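Local coordinates for FixK2 protein (Bradyrhizobium japonicum, PDB 4I2O) that binds DNA as a transcription regulator of the CRP/FNR superfamily, probably acting in the control of nitrogen fixation, at residues G67-Y72 with A84-G89; L38-F43 with R113-S118; Y62-G67 with I108-R113. The protein carries 1 engineered substitution. All coordinates share one frame; numbering follows the deposited sequence.

In the fold
All three interactions are antiparallel strand pairings in the beta roll of the cyclic nucleotide-binding domain, and they run from core to surface. Interaction 1 is the buried one: it closes the hairpin of strands 69-74 and 80-86, where a serine hydroxyl meets the edge of a histidine ring and an arginine leaves for acidic partners. Interaction 3, partly buried, joins strands 60-64 and 110-116 in the other sheet through a bulge and a hydroxyl pair; it shares Gly67 with interaction 1, their centres about 8 Å apart. Interaction 2 lies at the surface, where the opposite edge of strand 110-116 takes up strand 41-45 with two backbone bonds and small apolar contacts.

Interaction 1 (G67-Y72 with A84-G89); sequences GAVRSY and AFHLPG
Val69 and His86 exchange a closed pair of backbone hydrogen bonds, Val69 N to His86 O at 2.9 Å and His86 N to Val69 O at 2.8 Å. Two residues on, Ser71 N donates to Ala84 O at 3.0 Å, while the return bond from Ala84 N to Ser71 O is weak. Among side chains the shortest polar contact is Ser71 OG to His86 NE2, a 2.6 Å hydrogen bond. The serine oxygen lies in the plane of the imidazole, at its edge; His86 CG stands anti to the carbonyl carbon (chi1 -51°), which carries the ring along the sheet toward Ser71. These bonds form the beta hairpin of strands 69-74 and 80-86, strand 80-86 being outermost in its sheet of the beta roll in the cyclic nucleotide-binding domain. Looser packing covers both faces. Val69 CG1 meets the same imidazole edge at His86 CD2, 3.9 Å away, and Phe92 stacks on the ring. Arg70 CB lies 4.1 Å from Phe85 CD1. Farther along, Ala68 CB touches Leu87 CD2 at 4.0 Å, and Pro88 CD rests 3.4 Å from Gly67 O. Charge pairing leaves the hairpin: Arg70 runs extended to salt bridges with Asp48, Glu105 and Asp186.

Interaction 2 (L38-F43 with R113-S118); sequences LVATEF and RLVKRS
An outer strand of the beta roll, 41-45, is joined here to strand 110-116, with Thr41 and Leu114 as the antiparallel hydrogen-bonded pair. Thr41 N donates to Leu114 O at 3.0 Å, and Leu114 N returns a bond to Thr41 O at 2.9 Å. Around this pair the alpha carbons add C-H...O contacts: Ala40 CA sits 3.4 Å from Leu114 O, and Arg113 CA approaches Thr41 O.

The side chains of Thr41 and Leu114 lie on one face of the sheet, the leucine slanting over the threonine. Thr41 OG1 is set between the backbone N and the carbonyl carbon (chi1 64°), and Leu114 takes the same first rotamer (chi1 50°); methyl CD1 of Leu114 thereby comes to 3.3 Å from Thr41 OG1. The second leucine methyl, Leu114 CD2, faces Phe43 CB at 4.2 Å, while the isobutyl group also packs on Tyr60 and Tyr62 of strand 60-64. Ahead of the strand, Ala40 CB is in contact with Val115 CG1 at 3.8 Å and lies 4.1 Å from Arg113 CB, a small apolar patch at the surface.

Lys116 is the N-cap of helix 117-126, whose Arg117 packs on Trp135 of the second subunit. The pairing thus belongs to the antiparallel roll of the cyclic nucleotide-binding fold, at the point where its last strand passes into helix.

Interaction 3 (Y62-G67 with I108-R113); sequences YQVVTG and IDTSVR
Ser111 O is gripped by two successive backbone amides, Val65 N at 2.8 Å and Thr66 N at 3.2 Å. Both reach it from the same face of the carbonyl plane, tilted out of that plane by 24° and 29°. In return Ser111 N donates to Thr66 O, also well out of the carbonyl plane. Beside this cluster the hydroxyls of Thr66 and Ser111 meet in a short hydrogen bond, Thr66 OG1 to Ser111 OG at 2.6 Å. Each oxygen stands between its own backbone N and carbonyl carbon (chi1 61° for Thr66); the pairing puts both on one face, and this torsion turns the oxygens together.

Before the bulge the pairing is regular: Gln63 and Arg113 exchange two backbone bonds. Their side chains extend alongside each other, amide and guanidinium planes well apart from parallel, with Gln63 OE1 2.9 Å from Arg113 NH2. Gln63 NE2 hydrogen-bonds to Gly89 O, which fixes the amide. Val65 crosses the arginine at about a right angle, its methyl CG2 3.4 Å from Arg113 CG.

On the inner side, Val112 CG2 comes to the edge of the Tyr62 ring at CD1, and Phe92 and Tyr52 meet the same ring. After the bulge, Gly67 CA lies 3.6 Å from Thr110 OG1 and 3.8 Å from Ile108 CD1. Thr110 OG1 itself donates to Ile108 O and accepts from Ala68 N, tying this end of the pairing to the hairpin that follows. Two residues, Val65 and Thr66, set against one, Ser111, make a classic beta bulge, here where the chain turns a corner between the two sheets of the beta roll.

Interaction 1 (G67-Y72 with A84-G89)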
ATOM      1  N   GLY A  67      23.422  -7.697   3.043  1.00 23.91           N
ATOM      2  CA  GLY A  67      22.637  -8.244   1.944  1.00 20.35           C
ATOM      3  C   GLY A  67      21.340  -7.493   1.645  1.00 22.94           C
ATOM      4  O   GLY A  67      21.304  -6.280   1.707  1.00 23.96           O
ATOM      5  N   ALA A  68      20.306  -8.214   1.229  1.00 17.80           N
ATOM      6  CA  ALA A  68      19.071  -7.554   0.755  1.00 20.18           C
ATOM      7  C   ALA A  68      17.976  -8.591   0.647  1.00 19.19           C
ATOM      8  O   ALA A  68      18.239  -9.744   0.271  1.00 19.54           O
ATOM      9  CB  ALA A  68      19.317  -6.880  -0.636  1.00 23.86           C
ATOM     10  N   VAL A  69      16.748  -8.142   0.890  1.00 19.28           N
ATOM     11  CA  VAL A  69      15.590  -9.051   0.940  1.00 15.79           C
ATOM     12  C   VAL A  69      14.464  -8.438   0.098  1.00 18.85           C
ATOM     13  O   VAL A  69      14.278  -7.233   0.095  1.00 19.67           O
ATOM     14  CB  VAL A  69      15.150  -9.218   2.425  1.00 16.71           C
ATOM     15  CG1 VAL A  69      13.836 -10.073   2.538  1.00 22.88           C
ATOM     16  CG2 VAL A  69      16.290  -9.933   3.231  1.00 16.70           C
ATOM     17  N   ARG A  70      13.694  -9.266  -0.588  1.00 16.93           N
ATOM     18  CA  ARG A  70      12.452  -8.755  -1.225  1.00 17.73           C
ATOM     19  C   ARG A  70      11.208  -9.344  -0.581  1.00 19.71           C
ATOM     20  O   ARG A  70      11.189 -10.529  -0.270  1.00 20.93           O
ATOM     21  CB  ARG A  70      12.483  -9.080  -2.733  1.00 16.91           C
ATOM     22  CG  ARG A  70      12.682 -10.586  -3.030  1.00 17.69           C
ATOM     23  CD  ARG A  70      12.691 -10.930  -4.603  1.00 20.20           C
ATOM     24  NE  ARG A  70      13.061 -12.328  -4.751  1.00 24.11           N
ATOM     25  CZ  ARG A  70      14.267 -12.766  -5.143  1.00 21.08           C
ATOM     26  NH1 ARG A  70      15.214 -11.950  -5.598  1.00 21.50           N
ATOM     27  NH2 ARG A  70      14.510 -14.065  -5.151  1.00 22.97           N
ATOM     28  N   SER A  71      10.170  -8.521  -0.390  1.00 19.30           N
ATOM     29  CA  SER A  71       8.880  -8.966   0.140  1.00 18.13           C
ATOM     30  C   SER A  71       7.914  -8.849  -1.024  1.00 20.20           C
ATOM     31  O   SER A  71       7.921  -7.814  -1.693  1.00 19.04           O
ATOM     32  CB  SER A  71       8.358  -8.035   1.286  1.00 27.72           C
ATOM     33  OG  SER A  71       9.092  -8.267   2.496  1.00 36.59           O
ATOM     34  N   TYR A  72       7.107  -9.892  -1.259  1.00 17.75           N
ATOM     35  CA  TYR A  72       6.246  -9.918  -2.443  1.00 20.60           C
ATOM     36  C   TYR A  72       4.997 -10.758  -2.275  1.00 22.04           C
ATOM     37  O   TYR A  72       4.845 -11.567  -1.316  1.00 20.17           O
ATOM     38  CB  TYR A  72       7.058 -10.454  -3.626  1.00 17.75           C
ATOM     39  CG  TYR A  72       7.497 -11.837  -3.388  1.00 19.66           C
ATOM     40  CD1 TYR A  72       6.698 -12.915  -3.763  1.00 23.76           C
ATOM     41  CD2 TYR A  72       8.692 -12.087  -2.690  1.00 24.75           C
ATOM     42  CE1 TYR A  72       7.092 -14.223  -3.492  1.00 28.46           C
ATOM     43  CE2 TYR A  72       9.080 -13.356  -2.412  1.00 30.64           C
ATOM     44  CZ  TYR A  72       8.290 -14.415  -2.803  1.00 33.36           C
ATOM     45  OH  TYR A  72       8.714 -15.679  -2.509  1.00 35.45           O
ATOM     46  N   ALA A  84       8.267  -4.422  -1.285  1.00 20.17           N
ATOM     47  CA  ALA A  84       9.320  -3.669  -0.665  1.00 14.47           C
ATOM     48  C   ALA A  84      10.641  -4.406  -0.825  1.00 16.08           C
ATOM     49  O   ALA A  84      10.666  -5.643  -0.888  1.00 18.64           O
ATOM     50  CB  ALA A  84       9.042  -3.473   0.877  1.00 19.67           C
ATOM     51  N   PHE A  85      11.699  -3.625  -0.830  1.00 17.33           N
ATOM     52  CA  PHE A  85      13.091  -4.180  -0.739  1.00 19.76           C
ATOM     53  C   PHE A  85      13.591  -3.811   0.633  1.00 18.29           C
ATOM     54  O   PHE A  85      13.384  -2.676   1.073  1.00 21.47           O
ATOM     55  CB  PHE A  85      13.957  -3.520  -1.754  1.00 20.32           C
ATOM     56  CG  PHE A  85      13.657  -3.947  -3.181  1.00 17.46           C
ATOM     57  CD1 PHE A  85      13.866  -5.294  -3.566  1.00 17.43           C
ATOM     58  CD2 PHE A  85      13.183  -3.036  -4.116  1.00 15.92           C
ATOM     59  CE1 PHE A  85      13.593  -5.713  -4.861  1.00 18.59           C
ATOM     60  CE2 PHE A  85      12.967  -3.454  -5.473  1.00 15.41           C
ATOM     61  CZ  PHE A  85      13.163  -4.819  -5.830  1.00 15.85           C
ATOM     62  N   HIS A  86      14.202  -4.752   1.363  1.00 17.99           N
ATOM     63  CA  HIS A  86      14.732  -4.441   2.722  1.00 18.48           C
ATOM     64  C   HIS A  86      16.231  -4.541   2.631  1.00 22.82           C
ATOM     65  O   HIS A  86      16.767  -5.502   2.072  1.00 21.51           O
ATOM     66  CB  HIS A  86      14.242  -5.478   3.703  1.00 21.62           C
ATOM     67  CG  HIS A  86      12.756  -5.677   3.622  1.00 22.34           C
ATOM     68  ND1 HIS A  86      11.885  -4.652   3.866  1.00 21.29           N
ATOM     69  CD2 HIS A  86      11.998  -6.753   3.295  1.00 19.47           C
ATOM     70  CE1 HIS A  86      10.637  -5.107   3.772  1.00 22.59           C
ATOM     71  NE2 HIS A  86      10.685  -6.366   3.383  1.00 25.34           N
ATOM     72  N   LEU A  87      16.890  -3.467   3.050  1.00 18.82           N
ATOM     73  CA  LEU A  87      18.314  -3.266   2.795  1.00 21.78           C
ATOM     74  C   LEU A  87      18.958  -3.207   4.202  1.00 20.78           C
ATOM     75  O   LEU A  87      18.258  -3.237   5.201  1.00 23.44           O
ATOM     76  CB  LEU A  87      18.474  -1.944   2.037  1.00 24.84           C
ATOM     77  CG  LEU A  87      17.812  -1.917   0.662  1.00 27.35           C
ATOM     78  CD1 LEU A  87      17.978  -0.523   0.102  1.00 24.57           C
ATOM     79  CD2 LEU A  87      18.458  -2.975  -0.304  1.00 25.97           C
ATOM     80  N   PRO A  88      20.298  -3.142   4.301  1.00 23.75           N
ATOM     81  CA  PRO A  88      20.882  -3.205   5.644  1.00 24.52           C
ATOM     82  C   PRO A  88      20.402  -2.137   6.638  1.00 27.19           C
ATOM     83  O   PRO A  88      20.286  -0.922   6.306  1.00 28.40           O
ATOM     84  CB  PRO A  88      22.389  -3.055   5.373  1.00 25.72           C
ATOM     85  CG  PRO A  88      22.549  -3.665   4.016  1.00 24.79           C
ATOM     86  CD  PRO A  88      21.302  -3.277   3.242  1.00 25.49           C
ATOM     87  N   GLY A  89      20.105  -2.626   7.838  1.00 28.48           N
ATOM     88  CA  GLY A  89      19.514  -1.836   8.900  1.00 26.91           C
ATOM     89  C   GLY A  89      17.983  -1.877   8.899  1.00 23.34           C
ATOM     90  O   GLY A  89      17.355  -1.572   9.917  1.00 26.30           O
TER

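Interaction 2 (L38-F43 with R113-S118)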
ATOM      1  N   LEU A  38      14.654  -7.769  22.856  1.00 64.02           N
ATOM      2  CA  LEU A  38      15.604  -8.132  23.904  1.00 64.81           C
ATOM      3  C   LEU A  38      16.914  -8.697  23.333  1.00 63.61           C
ATOM      4  O   LEU A  38      17.731  -7.940  22.803  1.00 68.00           O
ATOM      5  CB  LEU A  38      14.971  -9.110  24.891  1.00 69.52           C
ATOM      6  CG  LEU A  38      15.686  -9.232  26.234  1.00 76.88           C
ATOM      7  CD1 LEU A  38      16.471  -7.958  26.573  1.00 78.91           C
ATOM      8  CD2 LEU A  38      14.693  -9.595  27.354  1.00 83.14           C
ATOM      9  N   VAL A  39      17.119 -10.011  23.458  1.00 57.51           N
ATOM     10  CA  VAL A  39      18.283 -10.674  22.850  1.00 52.62           C
ATOM     11  C   VAL A  39      18.063 -11.157  21.397  1.00 49.88           C
ATOM     12  O   VAL A  39      17.195 -12.003  21.094  1.00 52.16           O
ATOM     13  CB  VAL A  39      18.824 -11.838  23.741  1.00 85.80           C
ATOM     14  CG1 VAL A  39      17.795 -12.971  23.864  1.00 87.13           C
ATOM     15  CG2 VAL A  39      20.160 -12.347  23.199  1.00 82.31           C
ATOM     16  N   ALA A  40      18.816 -10.580  20.473  1.00 46.82           N
ATOM     17  CA  ALA A  40      18.639 -10.962  19.075  1.00 41.65           C
ATOM     18  C   ALA A  40      19.581 -12.132  18.781  1.00 44.02           C
ATOM     19  O   ALA A  40      20.618 -12.287  19.464  1.00 53.36           O
ATOM     20  CB  ALA A  40      18.916  -9.780  18.125  1.00 41.44           C
ATOM     21  N   THR A  41      19.220 -12.966  17.803  1.00 37.67           N
ATOM     22  CA  THR A  41      20.095 -14.058  17.355  1.00 38.98           C
ATOM     23  C   THR A  41      20.424 -13.826  15.861  1.00 33.70           C
ATOM     24  O   THR A  41      19.781 -13.063  15.198  1.00 31.90           O
ATOM     25  CB  THR A  41      19.489 -15.482  17.655  1.00 52.30           C
ATOM     26  OG1 THR A  41      18.281 -15.689  16.920  1.00 50.12           O
ATOM     27  CG2 THR A  41      19.135 -15.621  19.128  1.00 57.69           C
ATOM     28  N   GLU A  42      21.503 -14.416  15.364  1.00 36.72           N
ATOM     29  CA  GLU A  42      21.938 -14.128  14.014  1.00 35.75           C
ATOM     30  C   GLU A  42      21.551 -15.299  13.125  1.00 34.00           C
ATOM     31  O   GLU A  42      21.545 -16.452  13.605  1.00 40.37           O
ATOM     32  CB  GLU A  42      23.470 -13.999  14.041  1.00 44.55           C
ATOM     33  CG  GLU A  42      24.012 -12.651  14.492  1.00 49.27           C
ATOM     34  CD  GLU A  42      25.525 -12.709  14.782  1.00 53.62           C
ATOM     35  OE1 GLU A  42      25.921 -13.116  15.897  1.00 62.99           O
ATOM     36  OE2 GLU A  42      26.307 -12.352  13.876  1.00 53.45           O
ATOM     37  N   PHE A  43      21.302 -15.053  11.838  1.00 33.34           N
ATOM     38  CA  PHE A  43      21.076 -16.162  10.908  1.00 33.50           C
ATOM     39  C   PHE A  43      21.399 -15.712   9.505  1.00 27.83           C
ATOM     40  O   PHE A  43      21.338 -14.561   9.250  1.00 31.03           O
ATOM     41  CB  PHE A  43      19.604 -16.556  10.909  1.00 39.33           C
ATOM     42  CG  PHE A  43      19.371 -17.963  10.480  1.00 38.41           C
ATOM     43  CD1 PHE A  43      19.650 -19.007  11.350  1.00 49.35           C
ATOM     44  CD2 PHE A  43      18.863 -18.249   9.207  1.00 47.40           C
ATOM     45  CE1 PHE A  43      19.456 -20.317  10.962  1.00 54.06           C
ATOM     46  CE2 PHE A  43      18.647 -19.560   8.805  1.00 51.88           C
ATOM     47  CZ  PHE A  43      18.950 -20.600   9.691  1.00 56.59           C
ATOM     48  N   ARG A 113      19.556 -10.213  11.844  1.00 26.92           N
ATOM     49  CA  ARG A 113      19.372 -10.481  13.288  1.00 29.34           C
ATOM     50  C   ARG A 113      17.868 -10.746  13.440  1.00 29.99           C
ATOM     51  O   ARG A 113      17.049 -10.187  12.685  1.00 30.64           O
ATOM     52  CB  ARG A 113      19.769  -9.264  14.118  1.00 32.31           C
ATOM     53  CG  ARG A 113      21.238  -8.863  13.964  1.00 49.43           C
ATOM     54  CD  ARG A 113      21.701  -7.747  14.900  1.00 59.48           C
ATOM     55  NE  ARG A 113      20.680  -6.744  15.198  1.00 70.11           N
ATOM     56  CZ  ARG A 113      20.866  -5.729  16.047  1.00 80.31           C
ATOM     57  NH1 ARG A 113      22.037  -5.584  16.665  1.00 83.11           N
ATOM     58  NH2 ARG A 113      19.889  -4.852  16.284  1.00 82.64           N
ATOM     59  N   LEU A 114      17.461 -11.602  14.379  1.00 31.84           N
ATOM     60  CA  LEU A 114      16.012 -11.777  14.565  1.00 30.43           C
ATOM     61  C   LEU A 114      15.654 -11.933  16.028  1.00 34.14           C
ATOM     62  O   LEU A 114      16.493 -12.302  16.818  1.00 33.98           O
ATOM     63  CB  LEU A 114      15.453 -12.944  13.745  1.00 37.14           C
ATOM     64  CG  LEU A 114      16.183 -14.288  13.872  1.00 42.64           C
ATOM     65  CD1 LEU A 114      15.683 -15.077  15.033  1.00 44.20           C
ATOM     66  CD2 LEU A 114      15.998 -15.074  12.594  1.00 48.77           C
ATOM     67  N   VAL A 115      14.397 -11.643  16.364  1.00 33.60           N
ATOM     68  CA  VAL A 115      13.918 -11.743  17.733  1.00 39.80           C
ATOM     69  C   VAL A 115      12.571 -12.419  17.667  1.00 35.91           C
ATOM     70  O   VAL A 115      11.900 -12.333  16.654  1.00 34.77           O
ATOM     71  CB  VAL A 115      13.741 -10.352  18.378  1.00 39.69           C
ATOM     72  CG1 VAL A 115      15.109  -9.686  18.606  1.00 42.49           C
ATOM     73  CG2 VAL A 115      12.910  -9.495  17.524  1.00 35.81           C
ATOM     74  N   LYS A 116      12.171 -13.103  18.733  1.00 37.76           N
ATOM     75  CA  LYS A 116      10.835 -13.676  18.709  1.00 39.82           C
ATOM     76  C   LYS A 116       9.801 -12.560  18.786  1.00 40.12           C
ATOM     77  O   LYS A 116       9.940 -11.618  19.569  1.00 40.60           O
ATOM     78  CB  LYS A 116      10.583 -14.655  19.845  1.00 45.16           C
ATOM     79  CG  LYS A 116      11.518 -15.824  19.857  1.00 53.48           C
ATOM     80  CD  LYS A 116      11.018 -16.934  20.784  1.00 61.01           C
ATOM     81  CE  LYS A 116      12.084 -18.021  20.906  1.00 63.63           C
ATOM     82  NZ  LYS A 116      13.358 -17.478  21.471  1.00 65.15           N
ATOM     83  N   ARG A 117       8.788 -12.680  17.944  1.00 37.89           N
ATOM     84  CA  ARG A 117       7.630 -11.800  18.008  1.00 38.59           C
ATOM     85  C   ARG A 117       7.038 -11.772  19.437  1.00 42.42           C
ATOM     86  O   ARG A 117       6.669 -10.712  19.949  1.00 42.93           O
ATOM     87  CB  ARG A 117       6.606 -12.251  16.975  1.00 43.93           C
ATOM     88  CG  ARG A 117       5.292 -11.495  16.986  1.00 50.56           C
ATOM     89  CD  ARG A 117       5.439  -9.995  16.770  1.00 52.65           C
ATOM     90  NE  ARG A 117       4.114  -9.363  16.663  1.00 58.44           N
ATOM     91  CZ  ARG A 117       3.236  -9.270  17.670  1.00 69.70           C
ATOM     92  NH1 ARG A 117       3.505  -9.787  18.870  1.00 74.91           N
ATOM     93  NH2 ARG A 117       2.070  -8.672  17.483  1.00 72.92           N
ATOM     94  N   SER A 118       6.993 -12.914  20.113  1.00 43.25           N
ATOM     95  CA  SER A 118       6.417 -12.935  21.463  1.00 46.17           C
ATOM     96  C   SER A 118       7.294 -12.141  22.441  1.00 51.19           C
ATOM     97  O   SER A 118       6.822 -11.596  23.445  1.00 45.29           O
ATOM     98  CB  SER A 118       6.253 -14.376  21.945  1.00 52.87           C
ATOM     99  OG  SER A 118       7.468 -15.112  21.838  1.00 59.09           O
TER

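Interaction 3 (Y62-G67 with I108-R113)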
ATOM      1  N   TYR A  62      12.714  -9.504  11.953  1.00 25.03           N
ATOM      2  CA  TYR A  62      14.072  -9.605  11.372  1.00 25.88           C
ATOM      3  C   TYR A  62      14.667  -8.234  11.049  1.00 28.21           C
ATOM      4  O   TYR A  62      13.933  -7.289  10.734  1.00 28.85           O
ATOM      5  CB  TYR A  62      13.982 -10.333  10.021  1.00 25.61           C
ATOM      6  CG  TYR A  62      13.301 -11.696  10.049  1.00 28.04           C
ATOM      7  CD1 TYR A  62      14.052 -12.867  10.079  1.00 24.38           C
ATOM      8  CD2 TYR A  62      11.918 -11.807  10.050  1.00 27.11           C
ATOM      9  CE1 TYR A  62      13.414 -14.152  10.131  1.00 27.77           C
ATOM     10  CE2 TYR A  62      11.283 -13.058  10.083  1.00 26.49           C
ATOM     11  CZ  TYR A  62      12.035 -14.219  10.121  1.00 29.35           C
ATOM     12  OH  TYR A  62      11.367 -15.443  10.137  1.00 30.94           O
ATOM     13  N   GLN A  63      15.996  -8.125  11.074  1.00 26.44           N
ATOM     14  CA  GLN A  63      16.627  -6.891  10.640  1.00 23.59           C
ATOM     15  C   GLN A  63      17.767  -7.286   9.719  1.00 25.27           C
ATOM     16  O   GLN A  63      18.575  -8.140  10.070  1.00 24.54           O
ATOM     17  CB  GLN A  63      17.130  -6.080  11.840  1.00 30.20           C
ATOM     18  CG  GLN A  63      17.846  -4.807  11.420  1.00 31.34           C
ATOM     19  CD  GLN A  63      18.428  -4.066  12.587  1.00 41.99           C
ATOM     20  OE1 GLN A  63      18.971  -4.684  13.523  1.00 44.55           O
ATOM     21  NE2 GLN A  63      18.320  -2.731  12.560  1.00 37.18           N
ATOM     22  N   VAL A  64      17.807  -6.732   8.506  1.00 22.93           N
ATOM     23  CA  VAL A  64      18.974  -7.028   7.624  1.00 19.06           C
ATOM     24  C   VAL A  64      20.264  -6.467   8.225  1.00 23.62           C
ATOM     25  O   VAL A  64      20.318  -5.296   8.631  1.00 26.86           O
ATOM     26  CB  VAL A  64      18.717  -6.436   6.212  1.00 21.35           C
ATOM     27  CG1 VAL A  64      19.807  -6.798   5.250  1.00 21.37           C
ATOM     28  CG2 VAL A  64      17.349  -6.888   5.636  1.00 23.26           C
ATOM     29  N   VAL A  65      21.301  -7.297   8.319  1.00 26.16           N
ATOM     30  CA  VAL A  65      22.633  -6.811   8.714  1.00 26.59           C
ATOM     31  C   VAL A  65      23.447  -6.623   7.438  1.00 29.93           C
ATOM     32  O   VAL A  65      23.913  -5.514   7.133  1.00 31.30           O
ATOM     33  CB  VAL A  65      23.333  -7.779   9.654  1.00 26.83           C
ATOM     34  CG1 VAL A  65      24.740  -7.252  10.024  1.00 28.35           C
ATOM     35  CG2 VAL A  65      22.516  -7.980  10.902  1.00 28.91           C
ATOM     36  N   THR A  66      23.606  -7.684   6.662  1.00 23.34           N
ATOM     37  CA  THR A  66      24.181  -7.490   5.314  1.00 23.07           C
ATOM     38  C   THR A  66      23.313  -8.149   4.292  1.00 22.97           C
ATOM     39  O   THR A  66      22.568  -9.064   4.631  1.00 28.37           O
ATOM     40  CB  THR A  66      25.577  -8.110   5.182  1.00 29.53           C
ATOM     41  OG1 THR A  66      25.497  -9.537   5.405  1.00 28.95           O
ATOM     42  CG2 THR A  66      26.564  -7.515   6.241  1.00 30.25           C
ATOM     43  N   GLY A  67      23.422  -7.697   3.043  1.00 23.91           N
ATOM     44  CA  GLY A  67      22.637  -8.244   1.944  1.00 20.35           C
ATOM     45  C   GLY A  67      21.340  -7.493   1.645  1.00 22.94           C
ATOM     46  O   GLY A  67      21.304  -6.280   1.707  1.00 23.96           O
ATOM     47  N   ILE A 108      20.227 -11.742  -2.346  1.00 20.94           N
ATOM     48  CA  ILE A 108      21.658 -12.164  -2.426  1.00 20.10           C
ATOM     49  C   ILE A 108      21.942 -12.785  -1.076  1.00 21.52           C
ATOM     50  O   ILE A 108      21.129 -12.671  -0.179  1.00 24.75           O
ATOM     51  CB  ILE A 108      22.611 -10.954  -2.647  1.00 25.08           C
ATOM     52  CG1 ILE A 108      22.264  -9.789  -1.702  1.00 26.86           C
ATOM     53  CG2 ILE A 108      22.542 -10.462  -4.122  1.00 28.08           C
ATOM     54  CD1 ILE A 108      23.284  -8.632  -1.734  1.00 27.22           C
ATOM     55  N   ASP A 109      23.069 -13.498  -0.933  1.00 22.07           N
ATOM     56  CA  ASP A 109      23.395 -13.982   0.426  1.00 21.81           C
ATOM     57  C   ASP A 109      23.199 -12.868   1.450  1.00 23.76           C
ATOM     58  O   ASP A 109      23.714 -11.745   1.232  1.00 24.19           O
ATOM     59  CB  ASP A 109      24.867 -14.459   0.490  1.00 23.72           C
ATOM     60  CG  ASP A 109      25.108 -15.724  -0.291  1.00 31.85           C
ATOM     61  OD1 ASP A 109      24.126 -16.287  -0.784  1.00 28.73           O
ATOM     62  OD2 ASP A 109      26.280 -16.180  -0.402  1.00 30.49           O
ATOM     63  N   THR A 110      22.505 -13.171   2.565  1.00 23.10           N
ATOM     64  CA  THR A 110      22.054 -12.114   3.494  1.00 20.10           C
ATOM     65  C   THR A 110      22.224 -12.595   4.921  1.00 23.81           C
ATOM     66  O   THR A 110      21.937 -13.769   5.218  1.00 23.73           O
ATOM     67  CB  THR A 110      20.579 -11.833   3.226  1.00 20.39           C
ATOM     68  OG1 THR A 110      20.504 -11.153   1.950  1.00 26.09           O
ATOM     69  CG2 THR A 110      19.952 -10.888   4.287  1.00 22.98           C
ATOM     70  N   SER A 111      22.705 -11.703   5.798  1.00 22.65           N
ATOM     71  CA  SER A 111      22.712 -12.011   7.234  1.00 19.27           C
ATOM     72  C   SER A 111      21.689 -11.111   7.931  1.00 22.82           C
ATOM     73  O   SER A 111      21.524  -9.949   7.581  1.00 28.03           O
ATOM     74  CB  SER A 111      24.111 -11.825   7.841  1.00 21.80           C
ATOM     75  OG  SER A 111      24.611 -10.516   7.597  1.00 28.37           O
ATOM     76  N   VAL A 112      20.945 -11.690   8.865  1.00 27.55           N
ATOM     77  CA  VAL A 112      19.941 -10.920   9.567  1.00 25.62           C
ATOM     78  C   VAL A 112      20.167 -11.095  11.075  1.00 28.45           C
ATOM     79  O   VAL A 112      20.880 -12.013  11.542  1.00 31.68           O
ATOM     80  CB  VAL A 112      18.524 -11.397   9.222  1.00 25.30           C
ATOM     81  CG1 VAL A 112      18.234 -11.168   7.695  1.00 28.94           C
ATOM     82  CG2 VAL A 112      18.350 -12.866   9.654  1.00 32.05           C
ATOM     83  N   ARG A 113      19.556 -10.213  11.844  1.00 26.92           N
ATOM     84  CA  ARG A 113      19.372 -10.481  13.288  1.00 29.34           C
ATOM     85  C   ARG A 113      17.868 -10.746  13.440  1.00 29.99           C
ATOM     86  O   ARG A 113      17.049 -10.187  12.685  1.00 30.64           O
ATOM     87  CB  ARG A 113      19.769  -9.264  14.118  1.00 32.31           C
ATOM     88  CG  ARG A 113      21.238  -8.863  13.964  1.00 49.43           C
ATOM     89  CD  ARG A 113      21.701  -7.747  14.900  1.00 59.48           C
ATOM     90  NE  ARG A 113      20.680  -6.744  15.198  1.00 70.11           N
ATOM     91  CZ  ARG A 113      20.866  -5.729  16.047  1.00 80.31           C
ATOM     92  NH1 ARG A 113      22.037  -5.584  16.665  1.00 83.11           N
ATOM     93  NH2 ARG A 113      19.889  -4.852  16.284  1.00 82.64           N
TER